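Local coordinates for elongation factor G (Thermus thermophilus, PDB 2DY1), which binds GTP and a magnesium ion and probably acts as a GTPase in the elongation stage of protein synthesis, at residues D50-A55 / K437-D442; V62-A67 / D80-G85; H388-T393 / G444-F449. All blocks are in the same frame, centred on the assembly; numbering follows the deposited sequence.

How the contacts relate
Contact 1 opens first along the chain, at 50-55, where helix 53-57 begins in the GTP-binding domain. Soon afterwards residues 62-67 lead into strand 65-71, and the return strand 74-80 closes a short hairpin loop against them at 80-85; this is contact 2, nested inside the far longer loop of contact 1, and Val62 CG2 packs on Ala55 CA between the two. Contact 3 opens at 388-393, still within that loop. Contact 1 then closes at 437-442, joining the GTP-binding domain to domain III, and contact 3 closes just beyond it, at 444-449, so contacts 1 and 3 cross. Contact 3 pairs two strands of domain III, next to the helix 430-442 used by contact 1.

Contact 1 (D50-A55 / K437-D442); sequences DYTPEA and KERLQD
Glu54 and Asp442 bring two carboxylates together from opposite directions, with Glu54 OE2 only 2.5 Å from Asp442 OD2, a spacing at which one acid probably carries a proton. The pair belongs to a salt-bridge network completed by Arg439, set where helix 53-57 of the GTP-binding domain faces helix 430-442 of domain III. Arg439 NH1 donates to Asp442 OD2 at 3.1 Å, in the guanidinium plane, and on the anti side of the carboxylate, 22° out of its plane. Glu54 OE1 stands 3.7 Å from the same Arg439 NH1 but well out of the guanidinium plane, a long charge pairing to which no N-H points. The other guanidinium nitrogens go to Asp294 and Glu408. A bend at chi2 (68°) turns the Glu54 carboxylate toward the helix, while Glu54 CG lies 3.5 Å from Glu438 OE1; Glu438 OE2 is bonded to His58. With an alanine in place of Asp442, Arg439 NH1 would probably lose its in-plane mate, and a gap would open beside Pro53, whose CG sits 3.6 Å from Asp442 OD2. At the start of helix 53-57, probably part of switch I, Thr52 acts as N-cap, its OG1 accepting from Ala55 N at 3.2 Å.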
loop_
_atom_site.group_PDB
_atom_site.type_symbol
_atom_site.label_atom_id
_atom_site.label_comp_id
_atom_site.label_asym_id
_atom_site.label_seq_id
_atom_site.Cartn_x
_atom_site.Cartn_y
_atom_site.Cartn_z
ATOM N N ASP A 50 -18.133 0.322 6.621
ATOM C CA ASP A 50 -17.568 1.551 7.103
ATOM C C ASP A 50 -18.040 1.893 8.513
ATOM O O ASP A 50 -19.049 2.574 8.702
ATOM C CB ASP A 50 -17.888 2.669 6.093
ATOM C CG ASP A 50 -17.199 2.454 4.724
ATOM O OD1 ASP A 50 -16.278 1.606 4.607
ATOM O OD2 ASP A 50 -17.546 3.173 3.754
ATOM N N TYR A 51 -17.303 1.404 9.506
ATOM C CA TYR A 51 -17.673 1.640 10.897
ATOM C C TYR A 51 -16.629 2.390 11.727
ATOM O O TYR A 51 -16.974 2.934 12.771
ATOM C CB TYR A 51 -18.033 0.309 11.580
ATOM C CG TYR A 51 -16.853 -0.601 11.830
ATOM C CD1 TYR A 51 -16.004 -0.396 12.928
ATOM C CD2 TYR A 51 -16.559 -1.646 10.954
ATOM C CE1 TYR A 51 -14.901 -1.194 13.161
ATOM C CE2 TYR A 51 -15.444 -2.452 11.176
ATOM C CZ TYR A 51 -14.623 -2.236 12.273
ATOM O OH TYR A 51 -13.533 -3.074 12.508
ATOM N N THR A 52 -15.364 2.427 11.306
ATOM C CA THR A 52 -14.388 3.177 12.103
ATOM C C THR A 52 -14.627 4.671 11.904
ATOM O O THR A 52 -15.237 5.092 10.914
ATOM C CB THR A 52 -12.931 2.895 11.696
ATOM O OG1 THR A 52 -12.724 3.335 10.347
ATOM C CG2 THR A 52 -12.615 1.402 11.833
ATOM N N PRO A 53 -14.184 5.502 12.855
ATOM C CA PRO A 53 -14.383 6.941 12.715
ATOM C C PRO A 53 -13.781 7.504 11.430
ATOM O O PRO A 53 -14.329 8.421 10.808
ATOM C CB PRO A 53 -13.676 7.518 13.953
ATOM C CG PRO A 53 -13.837 6.433 14.956
ATOM C CD PRO A 53 -13.554 5.170 14.144
ATOM N N GLU A 54 -12.642 6.941 11.025
ATOM C CA GLU A 54 -11.953 7.427 9.850
ATOM C C GLU A 54 -12.751 7.116 8.590
ATOM O O GLU A 54 -12.876 7.959 7.703
ATOM C CB GLU A 54 -10.566 6.788 9.768
ATOM C CG GLU A 54 -9.617 7.139 10.973
ATOM C CD GLU A 54 -10.063 6.544 12.312
ATOM O OE1 GLU A 54 -10.517 5.373 12.358
ATOM O OE2 GLU A 54 -9.958 7.260 13.352
ATOM N N ALA A 55 -13.289 5.901 8.509
ATOM C CA ALA A 55 -14.086 5.519 7.335
ATOM C C ALA A 55 -15.318 6.387 7.177
ATOM O O ALA A 55 -15.663 6.786 6.070
ATOM C CB ALA A 55 -14.516 4.040 7.439
ATOM N N LYS A 437 -3.405 9.811 11.914
ATOM C CA LYS A 437 -3.480 10.815 12.975
ATOM C C LYS A 437 -4.797 10.644 13.723
ATOM O O LYS A 437 -4.851 10.715 14.955
ATOM C CB LYS A 437 -3.401 12.216 12.363
ATOM C CG LYS A 437 -3.564 13.336 13.377
ATOM C CD LYS A 437 -3.334 14.696 12.723
ATOM C CE LYS A 437 -3.509 15.795 13.783
ATOM N NZ LYS A 437 -3.544 17.140 13.142
ATOM N N GLU A 438 -5.869 10.450 12.964
ATOM C CA GLU A 438 -7.191 10.249 13.542
ATOM C C GLU A 438 -7.245 8.978 14.365
ATOM O O GLU A 438 -7.884 8.951 15.410
ATOM C CB GLU A 438 -8.250 10.189 12.427
ATOM C CG GLU A 438 -8.407 11.535 11.727
ATOM C CD GLU A 438 -9.140 11.442 10.394
ATOM O OE1 GLU A 438 -9.940 10.506 10.194
ATOM O OE2 GLU A 438 -8.928 12.340 9.546
ATOM N N ARG A 439 -6.589 7.917 13.885
ATOM C CA ARG A 439 -6.631 6.675 14.624
ATOM C C ARG A 439 -5.915 6.808 15.971
ATOM O O ARG A 439 -6.399 6.261 16.965
ATOM C CB ARG A 439 -6.046 5.526 13.774
ATOM C CG ARG A 439 -6.347 4.158 14.366
ATOM C CD ARG A 439 -7.840 3.930 14.480
ATOM N NE ARG A 439 -8.173 2.505 14.606
ATOM C CZ ARG A 439 -9.393 2.069 14.887
ATOM N NH1 ARG A 439 -10.390 2.942 15.082
ATOM N NH2 ARG A 439 -9.643 0.761 14.947
ATOM N N LEU A 440 -4.789 7.522 15.998
ATOM C CA LEU A 440 -4.058 7.750 17.244
ATOM C C LEU A 440 -5.006 8.507 18.196
ATOM O O LEU A 440 -5.043 8.234 19.401
ATOM C CB LEU A 440 -2.783 8.553 16.956
ATOM C CG LEU A 440 -1.730 7.716 16.211
ATOM C CD1 LEU A 440 -0.575 8.569 15.709
ATOM C CD2 LEU A 440 -1.204 6.639 17.180
ATOM N N GLN A 441 -5.787 9.438 17.648
ATOM C CA GLN A 441 -6.766 10.184 18.465
ATOM C C GLN A 441 -7.818 9.211 19.049
ATOM O O GLN A 441 -8.266 9.373 20.181
ATOM C CB GLN A 441 -7.427 11.260 17.585
ATOM C CG GLN A 441 -8.677 11.932 18.149
ATOM C CD GLN A 441 -9.321 12.868 17.118
ATOM O OE1 GLN A 441 -9.567 12.482 15.951
ATOM N NE2 GLN A 441 -9.582 14.097 17.531
ATOM N N ASP A 442 -8.226 8.197 18.282
ATOM C CA ASP A 442 -9.201 7.230 18.774
ATOM C C ASP A 442 -8.620 6.478 19.947
ATOM O O ASP A 442 -9.360 6.031 20.825
ATOM C CB ASP A 442 -9.570 6.178 17.720
ATOM C CG ASP A 442 -10.218 6.764 16.496
ATOM O OD1 ASP A 442 -10.699 7.913 16.550
ATOM O OD2 ASP A 442 -10.263 6.047 15.459
#

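Contact 2 (V62-A67 / D80-G85); sequences VRTGVA and DAPGYG
Gly65 and Asp80 form an antiparallel hydrogen-bonded pair, in which the backbone of each residue both gives and takes. Asp80 N donates to Gly65 O at 2.9 Å, nearly in line with the carbonyl. The return bond, from Gly65 N to Asp80 O, is 3.0 Å long and comes in 28° off the carbonyl plane. Asp80 O also receives a weaker interaction, a CA-H...O contact from Thr64 CA at 3.3 Å, so two neighbouring residues converge on one carbonyl oxygen.

Van der Waals packing takes over past the bridge. Thr64 uses both branches: with chi1 at -59° its hydroxyl lies beside the backbone N and its methyl beside the carbonyl carbon. As a result OG1 rests 3.5 Å from Pro82 CD, and CG2 sits 3.6 Å from Asp80 O. The threonine and the proline ring meet at about a right angle, and the next atom of that ring, Pro82 CG, comes within 3.8 Å of Val62 O. Helix 88-97 covers this side, touching Thr64, Ala81 and Pro82.

Two polar side chains find their partners outside the two segments. Arg63 bonds Gln292 through NE and the Glu408 carbonyl through NH2, reaching domains 2 and III. Asp80 OD2 is held by Thr23 OG1 and Thr49 OG1; the side chain thus stands behind a magnesium ligand, about 4 Å from the ion.

Asp80 to Gly83, the latter in contact with GTP, are the DxxG (G3) motif of P-loop GTPases, here running out of an edge hairpin of the nucleotide-binding sheet toward the switch II region.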
loop_
_atom_site.group_PDB
_atom_site.type_symbol
_atom_site.label_atom_id
_atom_site.label_comp_id
_atom_site.label_asym_id
_atom_site.label_seq_id
_atom_site.Cartn_x
_atom_site.Cartn_y
_atom_site.Cartn_z
ATOM N N VAL A 62 -11.752 2.812 4.563
ATOM C CA VAL A 62 -10.372 2.903 5.025
ATOM C C VAL A 62 -9.882 1.508 5.407
ATOM O O VAL A 62 -8.696 1.198 5.262
ATOM C CB VAL A 62 -10.304 3.830 6.263
ATOM C CG1 VAL A 62 -8.907 3.822 6.893
ATOM C CG2 VAL A 62 -10.716 5.235 5.843
ATOM N N ARG A 63 -10.817 0.694 5.901
ATOM C CA ARG A 63 -10.509 -0.655 6.356
ATOM C C ARG A 63 -11.451 -1.661 5.738
ATOM O O ARG A 63 -12.671 -1.465 5.731
ATOM C CB ARG A 63 -10.651 -0.742 7.876
ATOM C CG ARG A 63 -9.848 0.308 8.670
ATOM C CD ARG A 63 -8.360 0.171 8.484
ATOM N NE ARG A 63 -7.886 -1.083 9.081
ATOM C CZ ARG A 63 -6.649 -1.555 8.939
ATOM N NH1 ARG A 63 -5.749 -0.893 8.228
ATOM N NH2 ARG A 63 -6.308 -2.703 9.526
ATOM N N THR A 64 -10.882 -2.740 5.205
ATOM C CA THR A 64 -11.686 -3.801 4.628
ATOM C C THR A 64 -12.706 -4.342 5.627
ATOM O O THR A 64 -12.380 -4.572 6.799
ATOM C CB THR A 64 -10.766 -4.958 4.214
ATOM O OG1 THR A 64 -9.808 -4.465 3.273
ATOM C CG2 THR A 64 -11.569 -6.123 3.609
ATOM N N GLY A 65 -13.939 -4.524 5.158
ATOM C CA GLY A 65 -15.000 -5.090 5.982
ATOM C C GLY A 65 -15.407 -6.442 5.416
ATOM O O GLY A 65 -15.465 -6.631 4.212
ATOM N N VAL A 66 -15.667 -7.396 6.301
ATOM C CA VAL A 66 -16.097 -8.724 5.876
ATOM C C VAL A 66 -17.620 -8.804 5.878
ATOM O O VAL A 66 -18.290 -8.340 6.818
ATOM C CB VAL A 66 -15.526 -9.811 6.826
ATOM C CG1 VAL A 66 -15.963 -11.197 6.339
ATOM C CG2 VAL A 66 -13.997 -9.718 6.862
ATOM N N ALA A 67 -18.176 -9.315 4.786
ATOM C CA ALA A 67 -19.606 -9.538 4.671
ATOM C C ALA A 67 -19.763 -11.033 4.405
ATOM O O ALA A 67 -19.546 -11.498 3.295
ATOM C CB ALA A 67 -20.190 -8.720 3.508
ATOM N N ASP A 80 -15.070 -6.396 1.396
ATOM C CA ASP A 80 -15.360 -5.066 0.816
ATOM C C ASP A 80 -14.127 -4.213 1.104
ATOM O O ASP A 80 -13.921 -3.729 2.222
ATOM C CB ASP A 80 -16.641 -4.503 1.475
ATOM C CG ASP A 80 -16.988 -3.107 0.999
ATOM O OD1 ASP A 80 -16.505 -2.733 -0.079
ATOM O OD2 ASP A 80 -17.749 -2.396 1.715
ATOM N N ALA A 81 -13.301 -4.053 0.086
ATOM C CA ALA A 81 -12.004 -3.392 0.223
ATOM C C ALA A 81 -11.987 -1.923 -0.113
ATOM O O ALA A 81 -12.926 -1.417 -0.738
ATOM C CB ALA A 81 -10.981 -4.131 -0.693
ATOM N N PRO A 82 -10.911 -1.221 0.291
ATOM C CA PRO A 82 -10.778 0.206 0.000
ATOM C C PRO A 82 -10.653 0.430 -1.501
ATOM O O PRO A 82 -10.368 -0.489 -2.292
ATOM C CB PRO A 82 -9.469 0.589 0.686
ATOM C CG PRO A 82 -9.389 -0.366 1.851
ATOM C CD PRO A 82 -9.829 -1.670 1.192
ATOM N N GLY A 83 -10.807 1.691 -1.881
ATOM C CA GLY A 83 -10.659 2.062 -3.268
ATOM C C GLY A 83 -9.406 2.921 -3.455
ATOM O O GLY A 83 -8.706 2.797 -4.442
ATOM N N TYR A 84 -9.093 3.775 -2.485
ATOM C CA TYR A 84 -7.939 4.657 -2.631
ATOM C C TYR A 84 -6.595 3.972 -2.448
ATOM O O TYR A 84 -6.445 3.110 -1.573
ATOM C CB TYR A 84 -8.030 5.820 -1.637
ATOM C CG TYR A 84 -9.045 6.877 -2.004
ATOM C CD1 TYR A 84 -10.164 7.101 -1.210
ATOM C CD2 TYR A 84 -8.870 7.662 -3.144
ATOM C CE1 TYR A 84 -11.100 8.089 -1.530
ATOM C CE2 TYR A 84 -9.799 8.651 -3.476
ATOM C CZ TYR A 84 -10.904 8.855 -2.667
ATOM O OH TYR A 84 -11.839 9.812 -3.003
ATOM N N GLY A 85 -5.612 4.392 -3.245
ATOM C CA GLY A 85 -4.271 3.818 -3.162
ATOM C C GLY A 85 -3.612 4.061 -1.815
ATOM O O GLY A 85 -2.642 3.400 -1.433
#

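Contact 3 (H388-T393 / G444-F449); sequences HPKGRT and GVEVEF
Lys390 and Glu446 are joined by a salt bridge, Lys390 NZ lying 2.8 Å from Glu446 OE2 on the syn side of the carboxylate and 32° out of its plane. Lys390 has CG anti to its backbone N (chi1 179°) and stays extended beyond it; its chain crosses that of Glu446 at a slant before the charged ends pair, and Lys390 CD is itself 3.3 Å from Glu446 OE2. Their backbones are bonded too, Lys390 N donating to Glu446 O at 2.9 Å. Two residues back along strand 383-389, His388 and Glu448 exchange two hydrogen bonds: Glu448 N to His388 O, 2.8 Å, and His388 N to Glu448 O, 2.9 Å, the latter the more bent.

Between these lies the non-hydrogen-bonded pair Pro389 and Val447, where Val447 CA approaches His388 O to 3.3 Å. This antiparallel ladder joins strand 383-389 to the edge strand 447-450, the first and last strands of the ferredoxin-like, beta-alpha-beta-beta-alpha-beta fold of domain III. Gly444, with positive phi, ends helix 430-442 in a Schellman motif shortly before strand 447-450 begins.

Around the ladder, the His388 ring presents its edge to Glu448 O and bonds Ser450 OG through NE2. Glu448, bent at chi2 (-51°), swings its OE2 back to 3.6 Å from Lys390 CB. On the other face Val447 packs against Leu398 and Leu440, from the two helices that lie against the sheet.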
loop_
_atom_site.group_PDB
_atom_site.type_symbol
_atom_site.label_atom_id
_atom_site.label_comp_id
_atom_site.label_asym_id
_atom_site.label_seq_id
_atom_site.Cartn_x
_atom_site.Cartn_y
_atom_site.Cartn_z
ATOM N N HIS A 388 4.940 14.562 16.470
ATOM C CA HIS A 388 5.145 15.246 17.741
ATOM C C HIS A 388 3.938 15.066 18.668
ATOM O O HIS A 388 2.810 15.315 18.262
ATOM C CB HIS A 388 5.303 16.749 17.507
ATOM C CG HIS A 388 6.230 17.099 16.387
ATOM N ND1 HIS A 388 7.578 17.315 16.578
ATOM C CD2 HIS A 388 6.005 17.265 15.062
ATOM C CE1 HIS A 388 8.144 17.600 15.420
ATOM N NE2 HIS A 388 7.212 17.577 14.483
ATOM N N PRO A 389 4.148 14.592 19.903
ATOM C CA PRO A 389 2.969 14.470 20.763
ATOM C C PRO A 389 2.562 15.903 21.106
ATOM O O PRO A 389 3.425 16.781 21.256
ATOM C CB PRO A 389 3.495 13.721 21.985
ATOM C CG PRO A 389 4.971 14.117 22.017
ATOM C CD PRO A 389 5.351 14.048 20.561
ATOM N N LYS A 390 1.262 16.145 21.232
ATOM C CA LYS A 390 0.780 17.499 21.520
ATOM C C LYS A 390 1.231 18.012 22.885
ATOM O O LYS A 390 1.713 19.157 23.009
ATOM C CB LYS A 390 -0.749 17.529 21.396
ATOM C CG LYS A 390 -1.382 18.895 21.706
ATOM C CD LYS A 390 -2.865 18.892 21.343
ATOM C CE LYS A 390 -3.619 20.086 21.961
ATOM N NZ LYS A 390 -5.043 20.121 21.509
ATOM N N GLY A 391 1.075 17.171 23.899
ATOM C CA GLY A 391 1.481 17.558 25.236
ATOM C C GLY A 391 1.940 16.374 26.065
ATOM O O GLY A 391 2.098 15.254 25.580
ATOM N N ARG A 392 2.143 16.648 27.342
ATOM C CA ARG A 392 2.595 15.682 28.334
ATOM C C ARG A 392 1.850 14.346 28.343
ATOM O O ARG A 392 2.482 13.287 28.280
ATOM C CB ARG A 392 2.508 16.377 29.694
ATOM C CG ARG A 392 2.691 15.546 30.935
ATOM C CD ARG A 392 2.223 16.401 32.107
ATOM N NE ARG A 392 2.268 15.722 33.396
ATOM C CZ ARG A 392 1.495 16.051 34.426
ATOM N NH1 ARG A 392 0.622 17.039 34.302
ATOM N NH2 ARG A 392 1.596 15.401 35.577
ATOM N N THR A 393 0.521 14.387 28.429
ATOM C CA THR A 393 -0.293 13.172 28.450
ATOM C C THR A 393 -0.043 12.370 27.175
ATOM O O THR A 393 0.078 11.146 27.199
ATOM C CB THR A 393 -1.806 13.521 28.551
ATOM O OG1 THR A 393 -2.088 14.048 29.855
ATOM C CG2 THR A 393 -2.672 12.292 28.331
ATOM N N GLY A 444 -6.725 7.747 22.088
ATOM C CA GLY A 444 -6.516 8.686 23.197
ATOM C C GLY A 444 -5.275 9.568 23.137
ATOM O O GLY A 444 -4.903 10.215 24.119
ATOM N N VAL A 445 -4.647 9.640 21.978
ATOM C CA VAL A 445 -3.425 10.405 21.846
ATOM C C VAL A 445 -3.503 11.474 20.779
ATOM O O VAL A 445 -3.862 11.194 19.645
ATOM C CB VAL A 445 -2.255 9.451 21.517
ATOM C CG1 VAL A 445 -0.933 10.215 21.452
ATOM C CG2 VAL A 445 -2.193 8.336 22.569
ATOM N N GLU A 446 -3.184 12.710 21.155
ATOM C CA GLU A 446 -3.155 13.798 20.185
ATOM C C GLU A 446 -1.729 13.966 19.671
ATOM O O GLU A 446 -0.801 14.212 20.448
ATOM C CB GLU A 446 -3.604 15.124 20.825
ATOM C CG GLU A 446 -5.078 15.188 21.170
ATOM C CD GLU A 446 -5.420 16.480 21.891
ATOM O OE1 GLU A 446 -5.252 16.533 23.126
ATOM O OE2 GLU A 446 -5.828 17.428 21.203
ATOM N N VAL A 447 -1.544 13.830 18.360
ATOM C CA VAL A 447 -0.218 14.005 17.778
ATOM C C VAL A 447 -0.304 15.029 16.666
ATOM O O VAL A 447 -1.375 15.260 16.106
ATOM C CB VAL A 447 0.337 12.686 17.181
ATOM C CG1 VAL A 447 0.251 11.579 18.217
ATOM C CG2 VAL A 447 -0.424 12.323 15.913
ATOM N N GLU A 448 0.818 15.672 16.370
ATOM C CA GLU A 448 0.843 16.652 15.292
ATOM C C GLU A 448 1.932 16.247 14.317
ATOM O O GLU A 448 2.953 15.701 14.730
ATOM C CB GLU A 448 1.184 18.048 15.831
ATOM C CG GLU A 448 0.427 18.446 17.100
ATOM C CD GLU A 448 -1.053 18.240 16.956
ATOM O OE1 GLU A 448 -1.582 18.515 15.858
ATOM O OE2 GLU A 448 -1.689 17.803 17.937
ATOM N N PHE A 449 1.712 16.535 13.036
ATOM C CA PHE A 449 2.692 16.258 11.989
ATOM C C PHE A 449 3.377 17.553 11.555
ATOM O O PHE A 449 2.750 18.615 11.526
ATOM C CB PHE A 449 2.017 15.695 10.729
ATOM C CG PHE A 449 1.281 14.407 10.935
ATOM C CD1 PHE A 449 1.619 13.534 11.953
ATOM C CD2 PHE A 449 0.291 14.027 10.027
ATOM C CE1 PHE A 449 0.994 12.297 12.064
ATOM C CE2 PHE A 449 -0.337 12.789 10.132
ATOM C CZ PHE A 449 0.015 11.924 11.146
#